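Local coordinates for novel Thermotoga maritima enzyme TM1112 (PDB 1O5U), which is of unknown function but, as a small cupin-family protein and presumed enzyme, probably binds a small molecule inside its beta barrel, at residues N50-L56 and R95-F101; W36-V40 and W88-E92; E14-P20 and K74-F80. One frame throughout, in Å; residues are numbered along the deposited sequence.

Contact 1 of 3, residues N50-L56 and R95-F101; sequences NETCYIL and RKHYNLF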
loop_
_atom_site.group_PDB
_atom_site.type_symbol
_atom_site.label_atom_id
_atom_site.label_comp_id
_atom_site.label_asym_id
_atom_site.label_seq_id
_atom_site.Cartn_x
_atom_site.Cartn_y
_atom_site.Cartn_z
ATOM N N ASN A 50 5.143 -0.700 10.872
ATOM C CA ASN A 50 5.391 -1.221 9.533
ATOM C C ASN A 50 4.066 -1.726 8.992
ATOM O O ASN A 50 3.186 -2.107 9.738
ATOM C CB ASN A 50 6.405 -2.375 9.555
ATOM C CG ASN A 50 7.785 -1.956 9.986
ATOM O OD1 ASN A 50 8.358 -0.983 9.488
ATOM N ND2 ASN A 50 8.370 -2.734 10.905
ATOM N N GLU A 51 3.900 -1.682 7.677
ATOM C CA GLU A 51 2.685 -2.143 7.041
ATOM C C GLU A 51 2.939 -2.702 5.627
ATOM O O GLU A 51 3.677 -2.110 4.832
ATOM C CB GLU A 51 1.679 -0.981 6.954
ATOM C CG GLU A 51 0.354 -1.458 6.421
ATOM C CD GLU A 51 -0.775 -0.525 6.787
ATOM O OE1 GLU A 51 -0.472 0.664 6.979
ATOM O OE2 GLU A 51 -1.934 -1.010 6.939
ATOM N N THR A 52 2.392 -3.881 5.365
ATOM C CA THR A 52 2.419 -4.489 4.042
ATOM C C THR A 52 1.019 -4.540 3.514
ATOM O O THR A 52 0.128 -4.944 4.262
ATOM C CB THR A 52 3.002 -5.914 4.139
ATOM O OG1 THR A 52 4.341 -5.813 4.654
ATOM C CG2 THR A 52 3.144 -6.561 2.753
ATOM N N CYS A 53 0.829 -4.121 2.255
ATOM C CA CYS A 53 -0.483 -3.992 1.588
ATOM C C CYS A 53 -0.367 -4.775 0.287
ATOM O O CYS A 53 0.643 -4.654 -0.411
ATOM C CB CYS A 53 -0.763 -2.476 1.260
ATOM S SG CYS A 53 -0.920 -1.614 2.884
ATOM N N TYR A 54 -1.370 -5.583 -0.010
ATOM C CA TYR A 54 -1.550 -6.166 -1.335
ATOM C C TYR A 54 -2.757 -5.492 -2.027
ATOM O O TYR A 54 -3.865 -5.534 -1.528
ATOM C CB TYR A 54 -1.737 -7.683 -1.271
ATOM C CG TYR A 54 -1.870 -8.301 -2.640
ATOM C CD1 TYR A 54 -3.091 -8.822 -3.088
ATOM C CD2 TYR A 54 -0.807 -8.239 -3.554
ATOM C CE1 TYR A 54 -3.213 -9.344 -4.335
ATOM C CE2 TYR A 54 -0.959 -8.719 -4.837
ATOM C CZ TYR A 54 -2.135 -9.291 -5.207
ATOM O OH TYR A 54 -2.251 -9.807 -6.485
ATOM N N ILE A 55 -2.517 -4.879 -3.164
ATOM C CA ILE A 55 -3.554 -4.102 -3.872
ATOM C C ILE A 55 -4.419 -4.983 -4.784
ATOM O O ILE A 55 -3.948 -5.586 -5.791
ATOM C CB ILE A 55 -2.933 -2.918 -4.681
ATOM C CG1 ILE A 55 -1.922 -2.119 -3.891
ATOM C CG2 ILE A 55 -3.996 -1.997 -5.255
ATOM C CD1 ILE A 55 -2.403 -1.591 -2.578
ATOM N N LEU A 56 -5.709 -5.053 -4.427
ATOM C CA LEU A 56 -6.677 -5.792 -5.206
ATOM C C LEU A 56 -7.216 -4.972 -6.371
ATOM O O LEU A 56 -7.476 -5.496 -7.442
ATOM C CB LEU A 56 -7.848 -6.257 -4.300
ATOM C CG LEU A 56 -7.481 -7.257 -3.195
ATOM C CD1 LEU A 56 -8.668 -7.568 -2.318
ATOM C CD2 LEU A 56 -6.962 -8.543 -3.824
ATOM N N ARG A 95 -8.813 -0.933 -3.186
ATOM C CA ARG A 95 -9.161 -2.051 -2.295
ATOM C C ARG A 95 -7.896 -2.829 -2.042
ATOM O O ARG A 95 -7.175 -3.180 -2.966
ATOM C CB ARG A 95 -10.226 -2.964 -2.876
ATOM C CG ARG A 95 -10.591 -4.094 -2.000
ATOM C CD ARG A 95 -11.761 -4.926 -2.512
ATOM N NE ARG A 95 -12.932 -4.107 -2.738
ATOM C CZ ARG A 95 -13.723 -4.175 -3.783
ATOM N NH1 ARG A 95 -14.735 -3.337 -3.865
ATOM N NH2 ARG A 95 -13.525 -5.057 -4.751
ATOM N N LYS A 96 -7.582 -3.082 -0.779
ATOM C CA LYS A 96 -6.345 -3.791 -0.458
ATOM C C LYS A 96 -6.500 -4.665 0.754
ATOM O O LYS A 96 -7.378 -4.414 1.629
ATOM C CB LYS A 96 -5.213 -2.786 -0.228
ATOM C CG LYS A 96 -5.362 -1.960 0.965
ATOM C CD LYS A 96 -4.352 -0.814 1.023
ATOM C CE LYS A 96 -4.089 -0.446 2.478
ATOM N NZ LYS A 96 -2.816 0.355 2.568
ATOM N N HIS A 97 -5.674 -5.710 0.796
ATOM C CA HIS A 97 -5.405 -6.484 2.031
ATOM C C HIS A 97 -4.204 -5.829 2.733
ATOM O O HIS A 97 -3.258 -5.393 2.045
ATOM C CB HIS A 97 -5.077 -7.954 1.686
ATOM C CG HIS A 97 -6.275 -8.789 1.345
ATOM N ND1 HIS A 97 -7.104 -9.319 2.310
ATOM C CD2 HIS A 97 -6.763 -9.216 0.152
ATOM C CE1 HIS A 97 -8.087 -9.993 1.731
ATOM N NE2 HIS A 97 -7.899 -9.958 0.416
ATOM N N TYR A 98 -4.217 -5.755 4.073
ATOM C CA TYR A 98 -3.130 -5.088 4.801
ATOM C C TYR A 98 -2.769 -5.819 6.071
ATOM O O TYR A 98 -3.612 -6.451 6.695
ATOM C CB TYR A 98 -3.429 -3.597 5.066
ATOM C CG TYR A 98 -4.474 -3.390 6.112
ATOM C CD1 TYR A 98 -4.140 -3.286 7.463
ATOM C CD2 TYR A 98 -5.810 -3.375 5.776
ATOM C CE1 TYR A 98 -5.147 -3.134 8.440
ATOM C CE2 TYR A 98 -6.791 -3.213 6.724
ATOM C CZ TYR A 98 -6.480 -3.099 8.041
ATOM O OH TYR A 98 -7.523 -2.965 8.969
ATOM N N ASN A 99 -1.484 -5.761 6.420
ATOM C CA ASN A 99 -0.933 -6.458 7.598
ATOM C C ASN A 99 -0.025 -5.480 8.296
ATOM O O ASN A 99 0.898 -4.986 7.699
ATOM C CB ASN A 99 -0.141 -7.716 7.182
ATOM C CG ASN A 99 0.304 -8.559 8.354
ATOM O OD1 ASN A 99 -0.521 -8.970 9.205
ATOM N ND2 ASN A 99 1.619 -8.841 8.424
ATOM N N LEU A 100 -0.350 -5.151 9.542
ATOM C CA LEU A 100 0.494 -4.292 10.381
ATOM C C LEU A 100 1.490 -5.180 11.077
ATOM O O LEU A 100 1.131 -6.268 11.496
ATOM C CB LEU A 100 -0.367 -3.561 11.413
ATOM C CG LEU A 100 -1.541 -2.764 10.858
ATOM C CD1 LEU A 100 -2.264 -2.085 11.999
ATOM C CD2 LEU A 100 -1.049 -1.758 9.859
ATOM N N PHE A 101 2.741 -4.746 11.195
ATOM C CA PHE A 101 3.733 -5.575 11.855
ATOM C C PHE A 101 4.870 -4.743 12.436
ATOM O O PHE A 101 5.727 -5.259 13.172
ATOM C CB PHE A 101 4.234 -6.670 10.893
ATOM C CG PHE A 101 5.127 -6.163 9.771
ATOM C CD1 PHE A 101 6.507 -6.188 9.905
ATOM C CD2 PHE A 101 4.583 -5.687 8.579
ATOM C CE1 PHE A 101 7.335 -5.748 8.894
ATOM C CE2 PHE A 101 5.413 -5.245 7.562
ATOM C CZ PHE A 101 6.782 -5.269 7.711
ATOM O OXT PHE A 101 4.926 -3.535 12.235
HETATM O O HOH W 1 6.362 -1.626 13.350
HETATM O O HOH W 2 3.758 -8.649 6.491
#
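F101, the C-terminal residue, lays one face of its ring against N50: CB of N50 sits 3.5 Å from the centroid of the F101 ring, almost on the ring normal. F101 reaches this place because its CG stands between the backbone N and the carbonyl carbon (chi1 72°), which lays the ring across N50 and beside T52. OG1 of T52 approaches the same ring obliquely, 3.2 Å from CE2 of F101. A water joins N50 N to OXT of F101, and the amide oxygen of N50 is taken by the backbone of K82.

E51, C53, I55, K96, Y98 and L100 lie on the face opposite T52, Y54, H97 and N99. With CG anti to the backbone N (chi1 -174°), the E51 chain runs out alongside L100, and its OE2 comes within 3.1 Å of CD2 of L100. The same OE2 meets the Y98 ring obliquely, 3.2 Å from CD1 of Y98, with carboxylate and ring planes 74° apart. Replacing E51 with an alanine would probably leave the Y98 ring and the L100 methyl without the carboxylate that both lie against. At the far end, CD1 of L56 touches the H97 ring obliquely, 3.5 Å from CD2 of H97, whose ND1 is bonded to the W33 carbonyl.

The backbones pair antiparallel through six hydrogen bonds; the shortest include N99 N to T52 O at 2.8 Å. K96 is covalently linked through NZ to an unidentified ligand. Strand 51-55 lies between strands 77-80 and 93-100, and strand 35-38 flanks the latter on its other side.

Contact 2 of 3, residues W36-V40 and W88-E92; sequences WEKEV and WKVLE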
loop_
_atom_site.group_PDB
_atom_site.type_symbol
_atom_site.label_atom_id
_atom_site.label_comp_id
_atom_site.label_asym_id
_atom_site.label_seq_id
_atom_site.Cartn_x
_atom_site.Cartn_y
_atom_site.Cartn_z
ATOM N N TRP A 36 -9.147 -3.018 3.392
ATOM C CA TRP A 36 -9.350 -1.574 3.488
ATOM C C TRP A 36 -9.649 -1.045 2.080
ATOM O O TRP A 36 -9.060 -1.482 1.083
ATOM C CB TRP A 36 -8.104 -0.910 4.004
ATOM C CG TRP A 36 -8.140 0.584 4.153
ATOM C CD1 TRP A 36 -8.549 1.270 5.223
ATOM C CD2 TRP A 36 -7.591 1.540 3.249
ATOM N NE1 TRP A 36 -8.348 2.617 5.032
ATOM C CE2 TRP A 36 -7.770 2.807 3.815
ATOM C CE3 TRP A 36 -6.990 1.455 2.003
ATOM C CZ2 TRP A 36 -7.341 3.956 3.206
ATOM C CZ3 TRP A 36 -6.586 2.602 1.381
ATOM C CH2 TRP A 36 -6.760 3.847 1.992
ATOM N N GLU A 37 -10.598 -0.125 1.999
ATOM C CA GLU A 37 -10.947 0.508 0.739
ATOM C C GLU A 37 -11.007 2.016 0.916
ATOM O O GLU A 37 -11.381 2.514 1.981
ATOM C CB GLU A 37 -12.352 0.047 0.334
ATOM C CG GLU A 37 -12.438 -1.386 -0.047
ATOM C CD GLU A 37 -13.825 -1.719 -0.612
ATOM O OE1 GLU A 37 -14.119 -1.360 -1.760
ATOM O OE2 GLU A 37 -14.608 -2.316 0.112
ATOM N N LYS A 38 -10.778 2.733 -0.163
ATOM C CA LYS A 38 -10.804 4.189 -0.130
ATOM C C LYS A 38 -11.198 4.700 -1.494
ATOM O O LYS A 38 -10.698 4.239 -2.520
ATOM C CB LYS A 38 -9.450 4.757 0.213
ATOM C CG LYS A 38 -9.399 6.229 0.555
ATOM C CD LYS A 38 -10.065 6.445 1.848
ATOM C CE LYS A 38 -9.827 7.785 2.370
ATOM N NZ LYS A 38 -10.579 8.739 1.605
ATOM N N GLU A 39 -12.086 5.698 -1.483
ATOM C CA GLU A 39 -12.561 6.311 -2.706
ATOM C C GLU A 39 -11.522 7.308 -3.202
ATOM O O GLU A 39 -10.589 7.612 -2.493
ATOM C CB GLU A 39 -13.890 7.041 -2.427
ATOM C CG GLU A 39 -13.701 8.307 -1.612
ATOM C CD GLU A 39 -13.419 8.110 -0.099
ATOM O OE1 GLU A 39 -13.551 6.976 0.487
ATOM O OE2 GLU A 39 -13.136 9.166 0.537
ATOM N N VAL A 40 -11.722 7.881 -4.395
ATOM C CA VAL A 40 -10.832 8.942 -4.902
ATOM C C VAL A 40 -10.790 10.100 -3.878
ATOM O O VAL A 40 -11.835 10.598 -3.445
ATOM C CB VAL A 40 -11.312 9.428 -6.288
ATOM C CG1 VAL A 40 -10.636 10.729 -6.721
ATOM C CG2 VAL A 40 -11.142 8.294 -7.302
ATOM N N TRP A 88 -1.148 10.348 0.436
ATOM C CA TRP A 88 -1.801 9.503 -0.535
ATOM C C TRP A 88 -2.704 10.313 -1.451
ATOM O O TRP A 88 -3.505 11.133 -0.979
ATOM C CB TRP A 88 -2.679 8.448 0.176
ATOM C CG TRP A 88 -1.944 7.217 0.654
ATOM C CD1 TRP A 88 -0.801 7.190 1.373
ATOM C CD2 TRP A 88 -2.329 5.854 0.457
ATOM N NE1 TRP A 88 -0.435 5.887 1.628
ATOM C CE2 TRP A 88 -1.360 5.045 1.085
ATOM C CE3 TRP A 88 -3.414 5.224 -0.154
ATOM C CZ2 TRP A 88 -1.412 3.685 1.048
ATOM C CZ3 TRP A 88 -3.473 3.869 -0.154
ATOM C CH2 TRP A 88 -2.484 3.104 0.432
ATOM N N LYS A 89 -2.596 10.076 -2.757
ATOM C CA LYS A 89 -3.567 10.596 -3.736
ATOM C C LYS A 89 -4.184 9.421 -4.449
ATOM O O LYS A 89 -3.524 8.764 -5.285
ATOM C CB LYS A 89 -2.888 11.518 -4.748
ATOM C CG LYS A 89 -3.897 12.240 -5.638
ATOM C CD LYS A 89 -3.283 13.308 -6.475
ATOM C CE LYS A 89 -4.367 13.960 -7.334
ATOM N NZ LYS A 89 -3.817 14.923 -8.342
ATOM N N VAL A 90 -5.405 9.093 -4.065
ATOM C CA VAL A 90 -6.083 7.925 -4.589
ATOM C C VAL A 90 -6.721 8.348 -5.930
ATOM O O VAL A 90 -7.618 9.172 -5.979
ATOM C CB VAL A 90 -7.175 7.428 -3.647
ATOM C CG1 VAL A 90 -7.968 6.300 -4.325
ATOM C CG2 VAL A 90 -6.622 6.984 -2.266
ATOM N N LEU A 91 -6.197 7.835 -7.031
ATOM C CA LEU A 91 -6.641 8.234 -8.359
ATOM C C LEU A 91 -7.755 7.329 -8.883
ATOM O O LEU A 91 -8.654 7.788 -9.617
ATOM C CB LEU A 91 -5.451 8.157 -9.316
ATOM C CG LEU A 91 -4.294 9.115 -9.025
ATOM C CD1 LEU A 91 -3.146 8.786 -9.937
ATOM C CD2 LEU A 91 -4.696 10.563 -9.161
ATOM N N GLU A 92 -7.648 6.046 -8.563
ATOM C CA GLU A 92 -8.728 5.078 -8.813
ATOM C C GLU A 92 -9.063 4.410 -7.507
ATOM O O GLU A 92 -8.153 4.002 -6.775
ATOM C CB GLU A 92 -8.284 4.061 -9.855
ATOM C CG GLU A 92 -7.930 4.717 -11.188
ATOM C CD GLU A 92 -7.289 3.758 -12.155
ATOM O OE1 GLU A 92 -7.254 2.540 -11.881
ATOM O OE2 GLU A 92 -6.801 4.264 -13.190
#
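W36 turns the edge of its six-membered ring toward the face of the six-membered ring of W88, an offset edge-to-face pair with centroids 5.5 Å apart and planes at 86°. The nearest atoms are the two CZ3 carbons, W36 CZ3 and W88 CZ3, at 3.7 Å, and CH2 of W36 lies almost as close to the same W88 atom. W36 gets there with CG anti to its backbone N (chi1 179°), which carries the indole across to W88. The W88 ring also meets the F43 ring, their planes roughly 25° apart, and its NE1 makes a weak hydrogen bond to the hydroxyl of Y47, so the indole is held from more than one direction.

Beyond the rings the contact is aliphatic and backbone packing. V90 sets its CG1 against the backbone just past strand 35-38, 3.5 Å from E39 O, while its CG2 meets CG of K38 at 4.0 Å. V40 adds a CA-H...O contact, its CA 3.4 Å from V90 O, and its CG2 rests on the next carbonyl, 3.4 Å from L91 O. K38 then folds back to E39 in a salt bridge, NZ to OE2 at 2.8 Å, the amine coming from above the carboxylate plane; S41 OG is a second partner of that amine.

L91 and E92 both face K59 as a classic beta bulge where the chain turns a corner. Strands 35-38 and 85-90 belong to the two different sheets of the cupin barrel, and the tryptophan pair bridges them; an unidentified molecule, probably from the crystallisation liquor, lies close to W88 and may mark the barrel's pocket.

Contact 3 of 3, residues E14-P20 and K74-F80; sequences EVKIEKP and KGDLVTF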
loop_
_atom_site.group_PDB
_atom_site.type_symbol
_atom_site.label_atom_id
_atom_site.label_comp_id
_atom_site.label_asym_id
_atom_site.label_seq_id
_atom_site.Cartn_x
_atom_site.Cartn_y
_atom_site.Cartn_z
ATOM N N GLU A 14 11.935 4.788 1.917
ATOM C CA GLU A 14 11.831 3.736 0.883
ATOM C C GLU A 14 10.518 2.990 1.100
ATOM O O GLU A 14 10.467 2.115 1.987
ATOM C CB GLU A 14 13.003 2.765 1.018
ATOM C CG GLU A 14 13.076 1.657 -0.029
ATOM C CD GLU A 14 13.369 2.193 -1.420
ATOM O OE1 GLU A 14 14.469 2.757 -1.619
ATOM O OE2 GLU A 14 12.499 2.044 -2.308
ATOM N N VAL A 15 9.487 3.361 0.322
ATOM C CA VAL A 15 8.350 2.499 0.042
ATOM C C VAL A 15 8.796 1.403 -0.946
ATOM O O VAL A 15 9.308 1.698 -2.045
ATOM C CB VAL A 15 7.180 3.256 -0.563
ATOM C CG1 VAL A 15 5.985 2.342 -0.726
ATOM C CG2 VAL A 15 6.799 4.452 0.319
ATOM N N LYS A 16 8.630 0.150 -0.545
ATOM C CA LYS A 16 9.122 -0.966 -1.317
ATOM C C LYS A 16 7.941 -1.519 -2.029
ATOM O O LYS A 16 6.919 -1.700 -1.413
ATOM C CB LYS A 16 9.724 -2.015 -0.389
ATOM C CG LYS A 16 10.897 -1.458 0.328
ATOM C CD LYS A 16 11.439 -2.367 1.411
ATOM C CE LYS A 16 12.661 -1.712 2.077
ATOM N NZ LYS A 16 13.794 -1.430 1.106
ATOM N N ILE A 17 8.083 -1.778 -3.324
ATOM C CA ILE A 17 6.980 -2.210 -4.178
ATOM C C ILE A 17 7.438 -3.308 -5.118
ATOM O O ILE A 17 8.507 -3.205 -5.773
ATOM C CB ILE A 17 6.476 -1.026 -5.030
ATOM C CG1 ILE A 17 6.103 0.165 -4.148
ATOM C CG2 ILE A 17 5.290 -1.449 -5.907
ATOM C CD1 ILE A 17 5.785 1.485 -4.950
ATOM N N GLU A 18 6.665 -4.374 -5.202
ATOM C CA GLU A 18 6.970 -5.421 -6.116
ATOM C C GLU A 18 5.728 -6.077 -6.597
ATOM O O GLU A 18 4.689 -5.977 -5.966
ATOM C CB GLU A 18 7.900 -6.458 -5.427
ATOM C CG GLU A 18 7.230 -7.468 -4.529
ATOM C CD GLU A 18 8.210 -8.333 -3.780
ATOM O OE1 GLU A 18 9.224 -7.764 -3.280
ATOM O OE2 GLU A 18 8.007 -9.570 -3.741
ATOM N N LYS A 19 5.823 -6.708 -7.754
ATOM C CA LYS A 19 4.808 -7.619 -8.229
ATOM C C LYS A 19 5.202 -8.983 -7.694
ATOM O O LYS A 19 6.175 -9.604 -8.202
ATOM C CB LYS A 19 4.773 -7.639 -9.763
ATOM C CG LYS A 19 4.374 -6.310 -10.357
ATOM C CD LYS A 19 2.913 -6.014 -10.129
ATOM C CE LYS A 19 2.395 -4.890 -11.091
ATOM N NZ LYS A 19 1.117 -4.332 -10.585
ATOM N N PRO A 20 4.493 -9.489 -6.665
ATOM C CA PRO A 20 4.965 -10.708 -6.000
ATOM C C PRO A 20 4.755 -11.939 -6.864
ATOM O O PRO A 20 3.848 -11.967 -7.688
ATOM C CB PRO A 20 4.097 -10.751 -4.725
ATOM C CG PRO A 20 2.819 -10.198 -5.214
ATOM C CD PRO A 20 3.247 -8.993 -6.044
ATOM N N LYS A 74 -3.016 -2.064 -8.921
ATOM C CA LYS A 74 -3.506 -3.430 -8.741
ATOM C C LYS A 74 -2.371 -4.413 -8.939
ATOM O O LYS A 74 -1.621 -4.360 -9.933
ATOM C CB LYS A 74 -4.655 -3.696 -9.740
ATOM C CG LYS A 74 -5.198 -5.083 -9.711
ATOM C CD LYS A 74 -6.357 -5.172 -10.729
ATOM C CE LYS A 74 -7.009 -6.547 -10.726
ATOM N NZ LYS A 74 -7.847 -6.736 -11.956
ATOM N N GLY A 75 -2.306 -5.378 -8.052
ATOM C CA GLY A 75 -1.309 -6.464 -8.150
ATOM C C GLY A 75 -0.014 -6.194 -7.464
ATOM O O GLY A 75 0.815 -7.090 -7.342
ATOM N N ASP A 76 0.170 -4.986 -6.938
ATOM C CA ASP A 76 1.380 -4.683 -6.196
ATOM C C ASP A 76 1.316 -5.134 -4.754
ATOM O O ASP A 76 0.269 -4.982 -4.106
ATOM C CB ASP A 76 1.620 -3.162 -6.169
ATOM C CG ASP A 76 2.086 -2.595 -7.495
ATOM O OD1 ASP A 76 2.032 -1.343 -7.625
ATOM O OD2 ASP A 76 2.588 -3.313 -8.404
ATOM N N LEU A 77 2.471 -5.576 -4.253
ATOM C CA LEU A 77 2.741 -5.836 -2.844
ATOM C C LEU A 77 3.642 -4.703 -2.402
ATOM O O LEU A 77 4.757 -4.545 -2.905
ATOM C CB LEU A 77 3.434 -7.136 -2.675
ATOM C CG LEU A 77 3.626 -7.594 -1.220
ATOM C CD1 LEU A 77 2.292 -7.947 -0.542
ATOM C CD2 LEU A 77 4.544 -8.779 -1.220
ATOM N N VAL A 78 3.170 -3.923 -1.433
ATOM C CA VAL A 78 3.845 -2.690 -1.007
ATOM C C VAL A 78 4.143 -2.732 0.480
ATOM O O VAL A 78 3.306 -3.184 1.256
ATOM C CB VAL A 78 2.986 -1.442 -1.279
ATOM C CG1 VAL A 78 3.798 -0.195 -0.962
ATOM C CG2 VAL A 78 2.450 -1.501 -2.693
ATOM N N THR A 79 5.360 -2.315 0.885
ATOM C CA THR A 79 5.710 -2.256 2.300
ATOM C C THR A 79 6.089 -0.842 2.674
ATOM O O THR A 79 7.010 -0.268 2.088
ATOM C CB THR A 79 6.834 -3.246 2.637
ATOM O OG1 THR A 79 6.405 -4.572 2.299
ATOM C CG2 THR A 79 7.111 -3.291 4.150
ATOM N N PHE A 80 5.372 -0.306 3.670
ATOM C CA PHE A 80 5.603 1.017 4.220
ATOM C C PHE A 80 6.317 0.832 5.566
ATOM O O PHE A 80 5.845 0.029 6.352
ATOM C CB PHE A 80 4.268 1.696 4.469
ATOM C CG PHE A 80 3.466 1.909 3.241
ATOM C CD1 PHE A 80 2.469 1.014 2.876
ATOM C CD2 PHE A 80 3.709 2.993 2.419
ATOM C CE1 PHE A 80 1.714 1.234 1.727
ATOM C CE2 PHE A 80 2.972 3.188 1.243
ATOM C CZ PHE A 80 1.987 2.290 0.917
HETATM O O HOH W 3 9.584 -0.367 3.342
#
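Four backbone hydrogen bonds tie K16 and E18 to T79 and L77 in antiparallel register. K16 N gives to T79 O, and T79 N returns to K16 O at 2.8 Å; the E18-L77 pair repeats the pattern, with L77 N to E18 O also 2.8 Å and nearly straight at 174°. A water extends the pairing past K16 by donating to both E14 O and T79 O.

The charged interaction lies at the other end. K19 starts out away from the partner segment, but a bend at chi2 (-71°) brings its chain back so that NZ makes a salt bridge with OD2 of D76 at 2.8 Å, arriving from above the carboxylate plane. The other oxygen of D76 accepts from the backbone N of E73, which should help fix the rotation of the carboxylate. Next to D76, G75 has backbone angles at which a CB would be jammed against the carbonyl O of K74. E18 directs its charge elsewhere, in a salt bridge with K24 of helix 22-28.

Apolar contacts gather in two places. In one, CG1 of V15 presses on CG1 of V78 at 3.4 Å, tighter than usual for two carbons, and lies 3.7 Å from CE2 of F80; CG1 of V78 sits over one face of the F80 ring, offset toward the rim. I17 runs beside V78, its CG1 3.9 Å from V78 CG1. In the second, P20 crosses L77, with CD of P20 3.9 Å from CB of L77.

Short strand 16-18 forms an edge of the five-stranded antiparallel sheet, adding an N-terminal strand to this cupin beta barrel.

In the fold
From the N terminus, 14-20 lays down the edge strand that contact 3 joins to 74-80, closing a loop of 53 residues. Within that loop lie 36-40 and 50-56, whose partners come later in the chain: contact 2 reaches on to 88-92, and contact 1 to 95-101 at the C terminus. All three pairs therefore cross and none nests. Contacts 1 and 3 meet between adjacent strands 51-55 and 77-80, where E51 O accepts from F80 N. Contact 1 reaches contact 2 through neighbouring strands 93-100 and 35-38, and contact 2 packs this sheet against the four-stranded one, with W88 also packing on F80 of contact 3.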